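PDB 4PS2: putative type VI secretion protein from Escherichia coli, which is TssB, a subunit that probably builds the contractile sheath of the type VI secretion system together with TssC, represented here by its C-terminal helical fragment. Local coordinates for residues N42-D45 with N46-R50; P60-S63 with Q64-D68. All blocks are in the same frame, centred on the assembly; numbering follows the deposited sequence.

Interaction 1. Residues N42-D45 with N46-R50; sequences NLLD and NVTFR
Phe49 N donates to Asp45 O over 3.0 Å, nearly straight at 172°, and this backbone bond closes the first turn of helix 46-57. Just before this, helix 16-40 has ended in a Schellman motif with Asn42, at positive phi, as its C-prime residue. Leu43 and Leu44 carry the chain across to Asp45.

The Asp45 carboxylate folds over the start of the new helix. Its CG sits between the backbone N and the carbonyl carbon (chi1 61°), which brings OD1 back over the first turn. OD1 then accepts two bonds from one residue. Thr48 OG1 donates to Asp45 OD1 over 2.7 Å and meets it nearly along its C-O bond direction. Thr48 N donates to Asp45 OD1 over 3.2 Å, from above the carboxylate plane. The two side chains cross at about a right angle. Thr48 OG1 lies beside its own backbone N (chi1 -53°), so hydroxyl and amide can grip the same oxygen. The double grip should fix the rotation of the carboxylate. Val47 CG1 lies alongside it, 3.4 Å from Asp45 OD2.

The apolar part is small. Leu44 CD1 meets Phe49 CB at 3.8 Å and lies at the edge of the ring, near its plane. The ring itself leads away into the bundle, where it packs on Leu35 and Leu39 of helix 16-40 and on Val74 and Ala78. The negative charge of Asp45 at this helix end would also suit the helix dipole. Asp45 is thus the N-cap of helix 46-57, in the short loop that joins it to helix 16-40.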
ATOM      1  N   ASN A  42       7.940  15.913  -4.928  1.00 22.32           N
ATOM      2  CA  ASN A  42       7.385  17.157  -4.387  1.00 22.78           C
ATOM      3  C   ASN A  42       6.041  17.586  -5.016  1.00 27.90           C
ATOM      4  O   ASN A  42       5.710  18.777  -5.014  1.00 27.01           O
ATOM      5  CB  ASN A  42       8.432  18.281  -4.468  1.00 27.25           C
ATOM      6  CG  ASN A  42       9.010  18.614  -3.132  1.00 59.95           C
ATOM      7  OD1 ASN A  42       8.436  19.390  -2.359  1.00 54.20           O
ATOM      8  ND2 ASN A  42      10.133  17.993  -2.815  1.00 57.39           N
ATOM      9  N   LEU A  43       5.238  16.609  -5.491  1.00 23.27           N
ATOM     10  CA  LEU A  43       3.956  16.885  -6.139  1.00 23.01           C
ATOM     11  C   LEU A  43       2.830  17.165  -5.160  1.00 28.60           C
ATOM     12  O   LEU A  43       1.829  17.756  -5.549  1.00 27.56           O
ATOM     13  CB  LEU A  43       3.593  15.795  -7.173  1.00 23.09           C
ATOM     14  CG  LEU A  43       4.534  15.734  -8.369  1.00 27.80           C
ATOM     15  CD1 LEU A  43       4.298  14.475  -9.177  1.00 26.97           C
ATOM     16  CD2 LEU A  43       4.410  16.989  -9.229  1.00 30.59           C
ATOM     17  N   LEU A  44       3.023  16.821  -3.872  1.00 27.54           N
ATOM     18  CA  LEU A  44       2.054  17.162  -2.837  1.00 28.41           C
ATOM     19  C   LEU A  44       2.769  17.565  -1.572  1.00 32.70           C
ATOM     20  O   LEU A  44       3.917  17.170  -1.375  1.00 32.81           O
ATOM     21  CB  LEU A  44       0.996  16.060  -2.591  1.00 29.12           C
ATOM     22  CG  LEU A  44       1.423  14.617  -2.724  1.00 33.79           C
ATOM     23  CD1 LEU A  44       2.090  14.125  -1.460  1.00 36.46           C
ATOM     24  CD2 LEU A  44       0.252  13.763  -3.071  1.00 34.57           C
ATOM     25  N   ASP A  45       2.116  18.375  -0.727  1.00 28.85           N
ATOM     26  CA  ASP A  45       2.718  18.813   0.526  1.00 28.08           C
ATOM     27  C   ASP A  45       2.505  17.753   1.616  1.00 30.31           C
ATOM     28  O   ASP A  45       1.728  16.816   1.412  1.00 28.58           O
ATOM     29  CB  ASP A  45       2.183  20.198   0.942  1.00 30.23           C
ATOM     30  CG  ASP A  45       0.690  20.300   1.188  1.00 43.37           C
ATOM     31  OD1 ASP A  45      -0.011  19.277   1.055  1.00 42.57           O
ATOM     32  OD2 ASP A  45       0.222  21.401   1.537  1.00 54.09           O
ATOM     33  N   ASN A  46       3.181  17.917   2.772  1.00 26.75           N
ATOM     34  CA  ASN A  46       3.126  16.993   3.900  1.00 26.15           C
ATOM     35  C   ASN A  46       1.730  16.760   4.448  1.00 29.38           C
ATOM     36  O   ASN A  46       1.441  15.639   4.848  1.00 28.93           O
ATOM     37  CB  ASN A  46       4.049  17.459   5.032  1.00 24.49           C
ATOM     38  CG  ASN A  46       5.540  17.309   4.788  1.00 44.64           C
ATOM     39  OD1 ASN A  46       6.013  16.614   3.878  1.00 33.20           O
ATOM     40  ND2 ASN A  46       6.320  17.934   5.644  1.00 36.63           N
ATOM     41  N   VAL A  47       0.889  17.807   4.522  1.00 26.10           N
ATOM     42  CA  VAL A  47      -0.482  17.681   5.049  1.00 25.70           C
ATOM     43  C   VAL A  47      -1.330  16.723   4.169  1.00 25.54           C
ATOM     44  O   VAL A  47      -2.065  15.895   4.716  1.00 22.55           O
ATOM     45  CB  VAL A  47      -1.179  19.052   5.338  1.00 30.67           C
ATOM     46  CG1 VAL A  47      -1.357  19.865   4.073  1.00 31.01           C
ATOM     47  CG2 VAL A  47      -2.536  18.875   6.024  1.00 31.01           C
ATOM     48  N   THR A  48      -1.237  16.858   2.823  1.00 20.65           N
ATOM     49  CA  THR A  48      -1.973  15.996   1.884  1.00 20.50           C
ATOM     50  C   THR A  48      -1.415  14.571   1.992  1.00 23.71           C
ATOM     51  O   THR A  48      -2.188  13.625   2.098  1.00 23.94           O
ATOM     52  CB  THR A  48      -1.852  16.505   0.436  1.00 27.37           C
ATOM     53  OG1 THR A  48      -2.245  17.875   0.393  1.00 27.47           O
ATOM     54  CG2 THR A  48      -2.717  15.678  -0.575  1.00 23.86           C
ATOM     55  N   PHE A  49      -0.080  14.435   1.985  1.00 20.08           N
ATOM     56  CA  PHE A  49       0.594  13.150   2.133  1.00 19.98           C
ATOM     57  C   PHE A  49       0.040  12.397   3.351  1.00 22.95           C
ATOM     58  O   PHE A  49      -0.331  11.236   3.202  1.00 21.18           O
ATOM     59  CB  PHE A  49       2.132  13.333   2.285  1.00 21.76           C
ATOM     60  CG  PHE A  49       2.835  12.025   2.589  1.00 22.45           C
ATOM     61  CD1 PHE A  49       3.124  11.122   1.575  1.00 25.52           C
ATOM     62  CD2 PHE A  49       3.141  11.669   3.899  1.00 23.38           C
ATOM     63  CE1 PHE A  49       3.733   9.893   1.862  1.00 26.45           C
ATOM     64  CE2 PHE A  49       3.700  10.421   4.190  1.00 26.18           C
ATOM     65  CZ  PHE A  49       3.996   9.545   3.170  1.00 24.83           C
ATOM     66  N   ARG A  50       0.018  13.043   4.559  1.00 18.64           N
ATOM     67  CA  ARG A  50      -0.456  12.368   5.787  1.00 18.69           C
ATOM     68  C   ARG A  50      -1.936  11.995   5.713  1.00 23.20           C
ATOM     69  O   ARG A  50      -2.310  10.969   6.251  1.00 22.58           O
ATOM     70  CB  ARG A  50      -0.200  13.200   7.051  1.00 19.58           C
ATOM     71  CG  ARG A  50       1.278  13.260   7.443  1.00 30.15           C
ATOM     72  CD  ARG A  50       1.520  13.934   8.790  1.00 33.26           C
ATOM     73  NE  ARG A  50       0.995  15.302   8.849  1.00 27.48           N
ATOM     74  CZ  ARG A  50       1.696  16.387   8.543  1.00 40.49           C
ATOM     75  NH1 ARG A  50       2.956  16.281   8.135  1.00 30.80           N
ATOM     76  NH2 ARG A  50       1.143  17.589   8.632  1.00 28.07           N
TER

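Interaction 2. Residues P60-S63 with Q64-D68; sequences PALS and QTLRD
Ser63 is the N-cap of helix 64-71: its OG accepts from Leu66 N over 3.0 Å at 161°. The hydroxyl oxygen is placed between the backbone N and the carbonyl carbon (chi1 73°), which turns it toward the amide of Leu66, three residues on. Behind it Arg67 N donates to Ser63 O over 3.1 Å, the first backbone bond of the helix.

The other polar contacts gather round Arg67. Its chain runs extended from CG to NE, and the guanidinium lies over the 60-63 loop. Leu62 O and Ser63 O face one side of it, while Pro60 CA lies at its edge. Two waters join it to the loop. One donates to Pro60 O and accepts from Arg67 NH2. The other donates to Leu62 O and accepts from Arg67 NH1 over 2.7 Å. Arg67 NH1 also donates to Gln64 OE1 over 3.1 Å, from above the amide carbonyl plane. Gln64, bent at chi2, passes the chain on: Gln64 NE2 donates to Asp68 OD1 over 3.1 Å. Arg67 NE binds Leu57 O and NH2 binds Asp59 O, so the arginine ties the end of helix 46-57 to the next helix. An alanine here would remove the guanidinium and would probably leave Leu57 O and Asp59 O without these donors and the loop freer to move.

The apolar contact is Leu62 CD2 with Leu66 CD2 at 4.0 Å, the two side chains lying at a slant to each other. Both leucines turn inward against helix 16-40: Leu62 rests on Pro24 and Ala28, and Leu66 touches Arg25. The N-terminus of helix 64-71 is thereby seated on the long helix, just after helix 46-57.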
ATOM      1  N   PRO A  60      -9.615  -2.191   6.370  1.00 26.13           N
ATOM      2  CA  PRO A  60      -9.662  -3.190   7.455  1.00 25.75           C
ATOM      3  C   PRO A  60      -9.216  -4.603   7.062  1.00 28.53           C
ATOM      4  O   PRO A  60      -8.979  -5.432   7.934  1.00 27.70           O
ATOM      5  CB  PRO A  60     -11.115  -3.136   7.939  1.00 27.58           C
ATOM      6  CG  PRO A  60     -11.878  -2.512   6.832  1.00 31.73           C
ATOM      7  CD  PRO A  60     -10.962  -1.708   5.992  1.00 27.21           C
ATOM      8  N   ALA A  61      -9.086  -4.876   5.757  1.00 26.14           N
ATOM      9  CA  ALA A  61      -8.665  -6.182   5.252  1.00 25.76           C
ATOM     10  C   ALA A  61      -7.134  -6.343   5.331  1.00 30.01           C
ATOM     11  O   ALA A  61      -6.632  -7.457   5.167  1.00 28.83           O
ATOM     12  CB  ALA A  61      -9.149  -6.363   3.825  1.00 26.81           C
ATOM     13  N   LEU A  62      -6.390  -5.241   5.634  1.00 23.60           N
ATOM     14  CA  LEU A  62      -4.927  -5.296   5.745  1.00 21.59           C
ATOM     15  C   LEU A  62      -4.485  -5.882   7.050  1.00 26.52           C
ATOM     16  O   LEU A  62      -5.158  -5.698   8.064  1.00 27.52           O
ATOM     17  CB  LEU A  62      -4.306  -3.898   5.626  1.00 21.16           C
ATOM     18  CG  LEU A  62      -4.609  -3.108   4.351  1.00 24.43           C
ATOM     19  CD1 LEU A  62      -3.888  -1.785   4.363  1.00 21.75           C
ATOM     20  CD2 LEU A  62      -4.270  -3.912   3.098  1.00 24.94           C
ATOM     21  N   SER A  63      -3.316  -6.539   7.058  1.00 22.13           N
ATOM     22  CA  SER A  63      -2.766  -7.034   8.315  1.00 21.99           C
ATOM     23  C   SER A  63      -2.026  -5.851   8.977  1.00 23.78           C
ATOM     24  O   SER A  63      -1.595  -4.931   8.278  1.00 23.44           O
ATOM     25  CB  SER A  63      -1.835  -8.222   8.079  1.00 23.97           C
ATOM     26  OG  SER A  63      -0.605  -7.829   7.493  1.00 28.13           O
ATOM     27  N   GLN A  64      -1.896  -5.853  10.312  1.00 19.92           N
ATOM     28  CA  GLN A  64      -1.164  -4.788  10.986  1.00 19.44           C
ATOM     29  C   GLN A  64       0.338  -4.913  10.649  1.00 22.78           C
ATOM     30  O   GLN A  64       1.044  -3.900  10.571  1.00 23.58           O
ATOM     31  CB  GLN A  64      -1.430  -4.793  12.509  1.00 20.68           C
ATOM     32  CG  GLN A  64      -0.785  -3.617  13.284  1.00 27.88           C
ATOM     33  CD  GLN A  64      -1.204  -2.251  12.781  1.00 40.49           C
ATOM     34  OE1 GLN A  64      -2.393  -1.963  12.588  1.00 36.31           O
ATOM     35  NE2 GLN A  64      -0.232  -1.367  12.585  1.00 34.34           N
ATOM     36  N   THR A  65       0.803  -6.149  10.380  1.00 19.36           N
ATOM     37  CA  THR A  65       2.198  -6.410   9.991  1.00 19.05           C
ATOM     38  C   THR A  65       2.472  -5.673   8.684  1.00 22.87           C
ATOM     39  O   THR A  65       3.477  -4.968   8.595  1.00 21.69           O
ATOM     40  CB  THR A  65       2.480  -7.925   9.932  1.00 26.81           C
ATOM     41  OG1 THR A  65       2.155  -8.495  11.194  1.00 27.81           O
ATOM     42  CG2 THR A  65       3.943  -8.249   9.601  1.00 23.77           C
ATOM     43  N   LEU A  66       1.566  -5.794   7.688  1.00 19.89           N
ATOM     44  CA  LEU A  66       1.741  -5.061   6.435  1.00 20.14           C
ATOM     45  C   LEU A  66       1.688  -3.535   6.645  1.00 23.90           C
ATOM     46  O   LEU A  66       2.497  -2.826   6.055  1.00 22.16           O
ATOM     47  CB  LEU A  66       0.723  -5.470   5.370  1.00 20.32           C
ATOM     48  CG  LEU A  66       0.916  -4.745   4.027  1.00 24.85           C
ATOM     49  CD1 LEU A  66       1.957  -5.429   3.171  1.00 26.21           C
ATOM     50  CD2 LEU A  66      -0.368  -4.604   3.294  1.00 26.74           C
ATOM     51  N   ARG A  67       0.733  -3.029   7.460  1.00 21.96           N
ATOM     52  CA  ARG A  67       0.631  -1.584   7.732  1.00 21.63           C
ATOM     53  C   ARG A  67       1.954  -1.031   8.255  1.00 24.13           C
ATOM     54  O   ARG A  67       2.382   0.014   7.774  1.00 23.67           O
ATOM     55  CB  ARG A  67      -0.485  -1.245   8.732  1.00 21.26           C
ATOM     56  CG  ARG A  67      -1.867  -1.405   8.194  1.00 20.15           C
ATOM     57  CD  ARG A  67      -2.900  -0.901   9.218  1.00 24.67           C
ATOM     58  NE  ARG A  67      -4.245  -1.307   8.810  1.00 30.65           N
ATOM     59  CZ  ARG A  67      -4.954  -2.270   9.386  1.00 36.98           C
ATOM     60  NH1 ARG A  67      -4.499  -2.882  10.473  1.00 25.03           N
ATOM     61  NH2 ARG A  67      -6.149  -2.592   8.911  1.00 26.88           N
ATOM     62  N   ASP A  68       2.616  -1.759   9.197  1.00 20.60           N
ATOM     63  CA  ASP A  68       3.914  -1.442   9.799  1.00 20.53           C
ATOM     64  C   ASP A  68       5.043  -1.349   8.777  1.00 24.19           C
ATOM     65  O   ASP A  68       5.813  -0.394   8.821  1.00 25.15           O
ATOM     66  CB  ASP A  68       4.260  -2.458  10.909  1.00 23.08           C
ATOM     67  CG  ASP A  68       3.372  -2.345  12.140  1.00 35.92           C
ATOM     68  OD1 ASP A  68       2.823  -1.240  12.384  1.00 34.70           O
ATOM     69  OD2 ASP A  68       3.235  -3.353  12.865  1.00 41.99           O
TER
HETATM   70  O   HOH W   1      -8.059  -4.895  10.271  1.00 40.05           O
HETATM   71  O   HOH W   2      -5.388  -5.423  10.915  1.00 43.34           O

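Overall arrangement
Interactions 1 and 2 are successive helix starts in one small helical fragment. Interaction 1 opens helix 46-57 and interaction 2 opens helix 64-71, so they lie in series along the chain. Their centres are 22 Å apart and their nearest atoms about 11 Å, without touching. Both reach helix 16-40, one near its C-terminal end and the other nearer its start. Interaction 1 lies on the surface, away from the zinc-binding residue Glu69. In interaction 2 the side chain of Thr65 is about 5 Å from a bound zinc ion. The side chain of Leu66 is about 4 Å from that of Glu69, which binds zinc in a structure of this protein but not in this model.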